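Local coordinates for hypothetical protein TT1426 (PDB 1WD5) that is of unproven function but probably acts as a phosphoribosyltransferase, a type of glycosyltransferase that moves phosphoribosyl groups, at residues A[18-23]-A[171-176]; A[35-40]-A[124-129]; A[76-81]-A[89-94]. All coordinates share one frame; numbering follows the deposited sequence.

Interaction 1 (A[18-23]-A[171-176]); sequences APLGLE and EVVALS
The flat carboxylate of Glu171 meets Leu20 through a single oxygen, OE2, against which both methyls of the leucine lie: Leu20 CD2 is 3.3 Å from Glu171 OE2 and Leu20 CD1 3.4 Å. Both methyls face this oxygen from one side, with CD1 standing well off the carboxylate plane. The other oxygen, OE1, is taken by a salt bridge to Arg150 NH2, so one oxygen is held by a charged partner while OE2 faces the leucine methyls. Glu171 reaches this far because its CG is anti to the backbone N (chi1 -170°) and the chain stays extended beyond CG; Leu20 comes at it from the opposite direction. Strand 171-174 is the outermost strand at one end of the sheet of this type I phosphoribosyltransferase-like fold, while Leu20 closes the short 3-10 turn that follows helix 6-17 and precedes strand 26-29. The turn therefore packs on a sheet edge, at the protein surface. Arg150, on neighbouring strand 150-155, serves both segments, since its NH1 also binds the carbonyl O of Leu20. Beside the acid, Leu20 CD1 meets Val173 CG2 at 3.9 Å, the two side chains running alongside in opposing senses. Val173 is backed by Val152 of that same strand and by Leu17 at the end of helix 6-17. With an alanine here in place of Leu20, OE2 of Glu171 would probably lose its apolar cover and a gap open beside the CG2 methyl of Val173.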
loop_
_atom_site.group_PDB
_atom_site.type_symbol
_atom_site.label_atom_id
_atom_site.label_comp_id
_atom_site.label_asym_id
_atom_site.label_seq_id
_atom_site.Cartn_x
_atom_site.Cartn_y
_atom_site.Cartn_z
ATOM N N ALA A 18 -12.312 -5.347 -12.292
ATOM C CA ALA A 18 -12.816 -6.565 -12.927
ATOM C C ALA A 18 -12.421 -6.762 -14.394
ATOM O O ALA A 18 -12.067 -7.867 -14.802
ATOM C CB ALA A 18 -14.339 -6.626 -12.791
ATOM N N PRO A 19 -12.483 -5.697 -15.207
ATOM C CA PRO A 19 -12.123 -5.821 -16.625
ATOM C C PRO A 19 -10.649 -6.115 -16.914
ATOM O O PRO A 19 -10.315 -6.584 -18.001
ATOM C CB PRO A 19 -12.547 -4.472 -17.212
ATOM C CG PRO A 19 -13.614 -3.988 -16.266
ATOM C CD PRO A 19 -13.047 -4.368 -14.928
ATOM N N LEU A 20 -9.775 -5.844 -15.947
ATOM C CA LEU A 20 -8.339 -6.050 -16.131
ATOM C C LEU A 20 -7.885 -7.490 -16.330
ATOM O O LEU A 20 -6.759 -7.729 -16.756
ATOM C CB LEU A 20 -7.565 -5.442 -14.960
ATOM C CG LEU A 20 -7.708 -3.930 -14.786
ATOM C CD1 LEU A 20 -6.819 -3.469 -13.642
ATOM C CD2 LEU A 20 -7.322 -3.225 -16.075
ATOM N N GLY A 21 -8.740 -8.449 -16.001
ATOM C CA GLY A 21 -8.374 -9.843 -16.184
ATOM C C GLY A 21 -7.392 -10.410 -15.173
ATOM O O GLY A 21 -6.627 -11.322 -15.488
ATOM N N LEU A 22 -7.402 -9.878 -13.958
ATOM C CA LEU A 22 -6.513 -10.376 -12.919
ATOM C C LEU A 22 -7.006 -11.761 -12.533
ATOM O O LEU A 22 -8.204 -12.013 -12.545
ATOM C CB LEU A 22 -6.557 -9.451 -11.707
ATOM C CG LEU A 22 -6.073 -8.028 -11.984
ATOM C CD1 LEU A 22 -6.495 -7.112 -10.854
ATOM C CD2 LEU A 22 -4.561 -8.032 -12.154
ATOM N N GLU A 23 -6.090 -12.662 -12.197
ATOM C CA GLU A 23 -6.483 -14.014 -11.817
ATOM C C GLU A 23 -6.169 -14.308 -10.353
ATOM O O GLU A 23 -5.008 -14.287 -9.951
ATOM C CB GLU A 23 -5.777 -15.030 -12.716
ATOM C CG GLU A 23 -6.049 -14.804 -14.195
ATOM C CD GLU A 23 -5.360 -15.821 -15.081
ATOM O OE1 GLU A 23 -4.120 -15.956 -14.987
ATOM O OE2 GLU A 23 -6.060 -16.483 -15.877
ATOM N N GLU A 171 0.873 0.283 -13.406
ATOM C CA GLU A 171 -0.468 0.539 -13.896
ATOM C C GLU A 171 -1.233 1.084 -12.696
ATOM O O GLU A 171 -1.115 0.562 -11.584
ATOM C CB GLU A 171 -1.127 -0.752 -14.382
ATOM C CG GLU A 171 -2.431 -0.511 -15.129
ATOM C CD GLU A 171 -3.158 -1.792 -15.482
ATOM O OE1 GLU A 171 -2.493 -2.797 -15.812
ATOM O OE2 GLU A 171 -4.404 -1.790 -15.441
ATOM N N VAL A 172 -1.995 2.143 -12.915
ATOM C CA VAL A 172 -2.763 2.748 -11.842
ATOM C C VAL A 172 -4.241 2.811 -12.176
ATOM O O VAL A 172 -4.623 3.192 -13.285
ATOM C CB VAL A 172 -2.284 4.184 -11.547
ATOM C CG1 VAL A 172 -3.248 4.865 -10.585
ATOM C CG2 VAL A 172 -0.878 4.156 -10.954
ATOM N N VAL A 173 -5.064 2.425 -11.209
ATOM C CA VAL A 173 -6.508 2.466 -11.353
ATOM C C VAL A 173 -7.020 3.386 -10.251
ATOM O O VAL A 173 -6.994 3.029 -9.073
ATOM C CB VAL A 173 -7.138 1.067 -11.189
ATOM C CG1 VAL A 173 -8.655 1.170 -11.230
ATOM C CG2 VAL A 173 -6.651 0.148 -12.301
ATOM N N ALA A 174 -7.462 4.577 -10.637
ATOM C CA ALA A 174 -7.976 5.555 -9.683
ATOM C C ALA A 174 -9.386 5.936 -10.102
ATOM O O ALA A 174 -9.616 6.293 -11.256
ATOM C CB ALA A 174 -7.079 6.787 -9.662
ATOM N N LEU A 175 -10.328 5.857 -9.166
ATOM C CA LEU A 175 -11.721 6.180 -9.456
ATOM C C LEU A 175 -11.931 7.672 -9.651
ATOM O O LEU A 175 -12.769 8.095 -10.448
ATOM C CB LEU A 175 -12.626 5.688 -8.324
ATOM C CG LEU A 175 -12.603 4.191 -8.022
ATOM C CD1 LEU A 175 -13.615 3.881 -6.918
ATOM C CD2 LEU A 175 -12.928 3.410 -9.285
ATOM N N SER A 176 -11.163 8.467 -8.918
ATOM C CA SER A 176 -11.275 9.914 -8.993
ATOM C C SER A 176 -9.931 10.587 -8.757
ATOM O O SER A 176 -9.177 10.201 -7.861
ATOM C CB SER A 176 -12.289 10.404 -7.956
ATOM O OG SER A 176 -12.183 11.803 -7.766
#

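Interaction 2 (A[35-40]-A[124-129]); sequences VVVADE and VLVDDG
Val37 and Val126 join helix 33-45 to strand 122-126 in the alpha/beta core of a type I phosphoribosyltransferase-like fold, where the strand runs parallel to strand 26-29. The sequence VLVDDG of 124-129 matches the start of the family's phosphoribosyl pyrophosphate motif, whose adjacent acidic pair contacts the ribose in relatives. Packing is tightest between methyls: Val37 CG1 lies 3.6 Å from Val126 CG1, the two side chains meeting at a slant. With CG1 of Val126 anti to its own backbone N (chi1 -174°), this branch is the one laid against the helix. Ala38 fits more loosely, its CB 4.1 Å from Val126 CB. Farther along, Val37 CG2 touches Asp128 CB at 3.8 Å, across an approach near a right angle, so only the aliphatic root of the aspartate enters the contact. Its carboxylate turns to Arg6, a salt bridge from OD2, and Tyr188 bonds its backbone O. All four touching residues are buried, whereas Asp127, directed away from the helix, is partly exposed. The loop there is braced by Asp128 N, which donates to Asp127 OD1 over 2.9 Å, a bent bond (134°) arriving from above the carboxylate plane.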
loop_
_atom_site.group_PDB
_atom_site.type_symbol
_atom_site.label_atom_id
_atom_site.label_comp_id
_atom_site.label_asym_id
_atom_site.label_seq_id
_atom_site.Cartn_x
_atom_site.Cartn_y
_atom_site.Cartn_z
ATOM N N VAL A 35 -6.789 -1.304 4.560
ATOM C CA VAL A 35 -7.089 -2.724 4.687
ATOM C C VAL A 35 -8.585 -2.961 4.527
ATOM O O VAL A 35 -8.997 -4.006 4.037
ATOM C CB VAL A 35 -6.602 -3.284 6.048
ATOM C CG1 VAL A 35 -7.018 -4.743 6.199
ATOM C CG2 VAL A 35 -5.084 -3.175 6.139
ATOM N N VAL A 36 -9.399 -1.987 4.926
ATOM C CA VAL A 36 -10.848 -2.124 4.784
ATOM C C VAL A 36 -11.220 -2.120 3.306
ATOM O O VAL A 36 -11.990 -2.969 2.845
ATOM C CB VAL A 36 -11.607 -0.978 5.482
ATOM C CG1 VAL A 36 -13.100 -1.129 5.237
ATOM C CG2 VAL A 36 -11.321 -0.997 6.978
ATOM N N VAL A 37 -10.673 -1.163 2.559
ATOM C CA VAL A 37 -10.958 -1.084 1.133
ATOM C C VAL A 37 -10.445 -2.354 0.459
ATOM O O VAL A 37 -11.126 -2.937 -0.384
ATOM C CB VAL A 37 -10.277 0.140 0.475
ATOM C CG1 VAL A 37 -10.659 0.209 -1.001
ATOM C CG2 VAL A 37 -10.702 1.436 1.192
ATOM N N ALA A 38 -9.242 -2.777 0.842
ATOM C CA ALA A 38 -8.616 -3.972 0.272
ATOM C C ALA A 38 -9.432 -5.244 0.519
ATOM O O ALA A 38 -9.570 -6.096 -0.368
ATOM C CB ALA A 38 -7.212 -4.138 0.843
ATOM N N ASP A 39 -9.957 -5.382 1.731
ATOM C CA ASP A 39 -10.749 -6.555 2.072
ATOM C C ASP A 39 -11.992 -6.639 1.186
ATOM O O ASP A 39 -12.347 -7.717 0.707
ATOM C CB ASP A 39 -11.173 -6.504 3.544
ATOM C CG ASP A 39 -12.001 -7.711 3.951
ATOM O OD1 ASP A 39 -11.421 -8.798 4.145
ATOM O OD2 ASP A 39 -13.236 -7.577 4.063
ATOM N N GLU A 40 -12.658 -5.505 0.971
ATOM C CA GLU A 40 -13.857 -5.496 0.142
ATOM C C GLU A 40 -13.487 -5.879 -1.290
ATOM O O GLU A 40 -14.205 -6.630 -1.942
ATOM C CB GLU A 40 -14.514 -4.111 0.173
ATOM C CG GLU A 40 -15.893 -4.017 -0.501
ATOM C CD GLU A 40 -16.939 -4.926 0.134
ATOM O OE1 GLU A 40 -16.868 -5.169 1.359
ATOM O OE2 GLU A 40 -17.847 -5.390 -0.591
ATOM N N VAL A 124 -2.420 -6.626 -6.300
ATOM C CA VAL A 124 -3.115 -5.342 -6.320
ATOM C C VAL A 124 -2.802 -4.587 -5.024
ATOM O O VAL A 124 -3.027 -5.104 -3.930
ATOM C CB VAL A 124 -4.645 -5.537 -6.414
ATOM C CG1 VAL A 124 -5.345 -4.192 -6.446
ATOM C CG2 VAL A 124 -4.990 -6.342 -7.651
ATOM N N LEU A 125 -2.269 -3.375 -5.148
ATOM C CA LEU A 125 -1.945 -2.550 -3.987
ATOM C C LEU A 125 -3.073 -1.550 -3.785
ATOM O O LEU A 125 -3.415 -0.805 -4.702
ATOM C CB LEU A 125 -0.623 -1.812 -4.204
ATOM C CG LEU A 125 0.633 -2.673 -4.066
ATOM C CD1 LEU A 125 1.863 -1.883 -4.494
ATOM C CD2 LEU A 125 0.763 -3.129 -2.612
ATOM N N VAL A 126 -3.631 -1.520 -2.576
ATOM C CA VAL A 126 -4.760 -0.644 -2.274
ATOM C C VAL A 126 -4.636 0.196 -1.000
ATOM O O VAL A 126 -4.045 -0.234 -0.014
ATOM C CB VAL A 126 -6.058 -1.479 -2.119
ATOM C CG1 VAL A 126 -7.256 -0.559 -1.944
ATOM C CG2 VAL A 126 -6.246 -2.398 -3.313
ATOM N N ASP A 127 -5.212 1.396 -1.039
ATOM C CA ASP A 127 -5.265 2.292 0.120
ATOM C C ASP A 127 -6.572 3.055 -0.071
ATOM O O ASP A 127 -7.106 3.075 -1.180
ATOM C CB ASP A 127 -4.085 3.270 0.156
ATOM C CG ASP A 127 -3.851 3.846 1.558
ATOM O OD1 ASP A 127 -4.652 3.545 2.473
ATOM O OD2 ASP A 127 -2.870 4.596 1.754
ATOM N N ASP A 128 -7.103 3.670 0.984
ATOM C CA ASP A 128 -8.361 4.403 0.836
ATOM C C ASP A 128 -8.197 5.721 0.095
ATOM O O ASP A 128 -9.184 6.349 -0.283
ATOM C CB ASP A 128 -9.046 4.651 2.193
ATOM C CG ASP A 128 -8.125 5.285 3.229
ATOM O OD1 ASP A 128 -7.124 5.927 2.849
ATOM O OD2 ASP A 128 -8.423 5.154 4.436
ATOM N N GLY A 129 -6.949 6.129 -0.124
ATOM C CA GLY A 129 -6.680 7.363 -0.843
ATOM C C GLY A 129 -5.184 7.626 -0.946
ATOM O O GLY A 129 -4.398 7.016 -0.218
#

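Interaction 3 (A[76-81]-A[89-94]); sequences LVLMPY and SYLERE
Leu78 and Leu91 cross obliquely, the fork of one against a single branch of the other: Leu91 CD1 lies 3.9 Å from Leu78 CD1 and equally close to Leu78 CD2. Each of these has CG anti to its carbonyl carbon, near -60° in chi1, which carries both side chains into the space between strand 76-78 and helix 88-112. The short axes of strand and helix approach to 10.4 Å at 133°, roughly opposed in direction, and the two leucines fill the separation with their branch ends, inclined to each other. Leu76 differs, with CG anti to the backbone N (chi1 171°), and it too points toward the helix, its side chain set at a slant to Glu92. There its CD2 comes 3.8 Å from Glu92 OE2. The glutamate itself starts away from the strand; a bend at chi2 (-57°) turns its carboxylate back so that OE2 comes beside this methyl. Behind the contact, Leu91 rests on Leu67, and Leu76 on Val57, Val70 and Ala95, which ties the strand, the middle of the antiparallel extension and the helix into one small apolar layer. Strand 76-78 is the outermost strand of this extension. The whole unit, with the long helix, is inserted before the strand of the phosphoribosyl pyrophosphate motif, a place in the chain that probably corresponds to the flexible loop of type I phosphoribosyltransferases. No hydrogen bond joins the two segments. Glu92 OE2 takes its hydrogen bond from Gln88 within the same helix, so the cohesion between strand and helix comes from hydrocarbon packing, with the acid contributing contact but no directional bond.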
loop_
_atom_site.group_PDB
_atom_site.type_symbol
_atom_site.label_atom_id
_atom_site.label_comp_id
_atom_site.label_asym_id
_atom_site.label_seq_id
_atom_site.Cartn_x
_atom_site.Cartn_y
_atom_site.Cartn_z
ATOM N N LEU A 76 16.460 -4.218 2.803
ATOM C CA LEU A 76 16.580 -2.811 2.444
ATOM C C LEU A 76 16.605 -2.727 0.923
ATOM O O LEU A 76 17.460 -3.334 0.279
ATOM C CB LEU A 76 17.871 -2.215 3.012
ATOM C CG LEU A 76 18.254 -0.803 2.557
ATOM C CD1 LEU A 76 17.162 0.194 2.935
ATOM C CD2 LEU A 76 19.578 -0.410 3.202
ATOM N N VAL A 77 15.662 -1.984 0.355
ATOM C CA VAL A 77 15.581 -1.822 -1.093
ATOM C C VAL A 77 15.881 -0.371 -1.433
ATOM O O VAL A 77 15.130 0.535 -1.067
ATOM C CB VAL A 77 14.180 -2.194 -1.619
ATOM C CG1 VAL A 77 14.110 -1.974 -3.133
ATOM C CG2 VAL A 77 13.874 -3.646 -1.277
ATOM N N LEU A 78 16.987 -0.159 -2.135
ATOM C CA LEU A 78 17.419 1.182 -2.496
ATOM C C LEU A 78 17.065 1.573 -3.920
ATOM O O LEU A 78 17.029 0.728 -4.812
ATOM C CB LEU A 78 18.933 1.293 -2.320
ATOM C CG LEU A 78 19.485 1.015 -0.923
ATOM C CD1 LEU A 78 21.004 1.013 -0.954
ATOM C CD2 LEU A 78 18.963 2.068 0.039
HETATM N N MSE A 79 16.803 2.862 -4.124
HETATM C CA MSE A 79 16.504 3.376 -5.455
HETATM C C MSE A 79 17.859 3.537 -6.157
HETATM O O MSE A 79 18.895 3.645 -5.496
HETATM C CB MSE A 79 15.776 4.718 -5.358
HETATM C CG MSE A 79 14.346 4.607 -4.823
HETATM SE SE MSE A 79 13.212 3.756 -5.959
HETATM C CE MSE A 79 13.489 2.027 -5.524
ATOM N N PRO A 80 17.872 3.551 -7.499
ATOM C CA PRO A 80 19.114 3.688 -8.273
ATOM C C PRO A 80 19.989 4.896 -7.934
ATOM O O PRO A 80 21.201 4.870 -8.138
ATOM C CB PRO A 80 18.615 3.738 -9.720
ATOM C CG PRO A 80 17.343 2.933 -9.670
ATOM C CD PRO A 80 16.708 3.436 -8.397
ATOM N N TYR A 81 19.374 5.947 -7.411
ATOM C CA TYR A 81 20.093 7.170 -7.088
ATOM C C TYR A 81 20.411 7.378 -5.609
ATOM O O TYR A 81 20.972 8.407 -5.236
ATOM C CB TYR A 81 19.281 8.352 -7.609
ATOM C CG TYR A 81 17.817 8.285 -7.212
ATOM C CD1 TYR A 81 17.400 8.660 -5.935
ATOM C CD2 TYR A 81 16.850 7.831 -8.114
ATOM C CE1 TYR A 81 16.055 8.589 -5.564
ATOM C CE2 TYR A 81 15.504 7.754 -7.754
ATOM C CZ TYR A 81 15.114 8.137 -6.480
ATOM O OH TYR A 81 13.788 8.083 -6.123
ATOM N N SER A 89 26.538 4.237 5.091
ATOM C CA SER A 89 26.340 4.193 6.539
ATOM C C SER A 89 25.070 4.930 6.969
ATOM O O SER A 89 24.367 4.476 7.873
ATOM C CB SER A 89 27.559 4.766 7.270
ATOM O OG SER A 89 27.570 6.179 7.224
ATOM N N TYR A 90 24.770 6.062 6.335
ATOM C CA TYR A 90 23.550 6.793 6.678
ATOM C C TYR A 90 22.354 5.911 6.336
ATOM O O TYR A 90 21.444 5.726 7.148
ATOM C CB TYR A 90 23.424 8.096 5.887
ATOM C CG TYR A 90 22.024 8.674 5.954
ATOM C CD1 TYR A 90 21.614 9.454 7.038
ATOM C CD2 TYR A 90 21.080 8.364 4.974
ATOM C CE1 TYR A 90 20.294 9.904 7.143
ATOM C CE2 TYR A 90 19.767 8.802 5.068
ATOM C CZ TYR A 90 19.377 9.568 6.150
ATOM O OH TYR A 90 18.071 9.988 6.232
ATOM N N LEU A 91 22.363 5.379 5.119
ATOM C CA LEU A 91 21.284 4.518 4.659
ATOM C C LEU A 91 21.044 3.374 5.643
ATOM O O LEU A 91 19.901 2.992 5.894
ATOM C CB LEU A 91 21.614 3.963 3.269
ATOM C CG LEU A 91 21.664 4.986 2.126
ATOM C CD1 LEU A 91 22.091 4.290 0.852
ATOM C CD2 LEU A 91 20.298 5.643 1.936
ATOM N N GLU A 92 22.122 2.830 6.202
ATOM C CA GLU A 92 22.003 1.737 7.160
ATOM C C GLU A 92 21.403 2.228 8.482
ATOM O O GLU A 92 20.631 1.509 9.118
ATOM C CB GLU A 92 23.369 1.097 7.428
ATOM C CG GLU A 92 23.978 0.341 6.254
ATOM C CD GLU A 92 23.077 -0.759 5.719
ATOM O OE1 GLU A 92 22.364 -1.397 6.523
ATOM O OE2 GLU A 92 23.092 -0.995 4.491
ATOM N N ARG A 93 21.759 3.444 8.894
ATOM C CA ARG A 93 21.230 4.006 10.134
ATOM C C ARG A 93 19.742 4.298 9.973
ATOM O O ARG A 93 18.938 3.957 10.839
ATOM C CB ARG A 93 21.960 5.303 10.520
ATOM C CG ARG A 93 23.429 5.128 10.932
ATOM C CD ARG A 93 23.945 6.357 11.690
ATOM N NE ARG A 93 23.941 7.572 10.877
ATOM C CZ ARG A 93 24.898 7.898 10.012
ATOM N NH1 ARG A 93 25.946 7.102 9.847
ATOM N NH2 ARG A 93 24.796 9.010 9.297
ATOM N N GLU A 94 19.381 4.934 8.864
ATOM C CA GLU A 94 17.985 5.264 8.601
ATOM C C GLU A 94 17.147 3.989 8.492
ATOM O O GLU A 94 16.042 3.919 9.027
ATOM C CB GLU A 94 17.866 6.085 7.315
ATOM C CG GLU A 94 16.429 6.275 6.800
ATOM C CD GLU A 94 15.616 7.300 7.587
ATOM O OE1 GLU A 94 16.084 7.758 8.655
ATOM O OE2 GLU A 94 14.499 7.639 7.128
#

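From the N terminus the chain leaves helix 6-17 through the turn at 18-23, runs through strand 26-29 into helix 33-45, then to the antiparallel extension. Interaction 3 closes the shortest loop, tying edge strand 76-78 to helix 88-112. The return through strand 122-126 closes interaction 2 around it, joining helix 33-45 to the core of the sheet; strand 171-174, at the opposite edge, closes interaction 1 around both, against the turn after helix 6-17. The three are nested, none cross, and all reach one sheet. Interactions 1 and 2 adjoin, Leu22 CD1 lying 3.6 Å from Val124 CG2, whereas interaction 3 lies about 32 Å, centre to centre, from interaction 1, across the chain's centre.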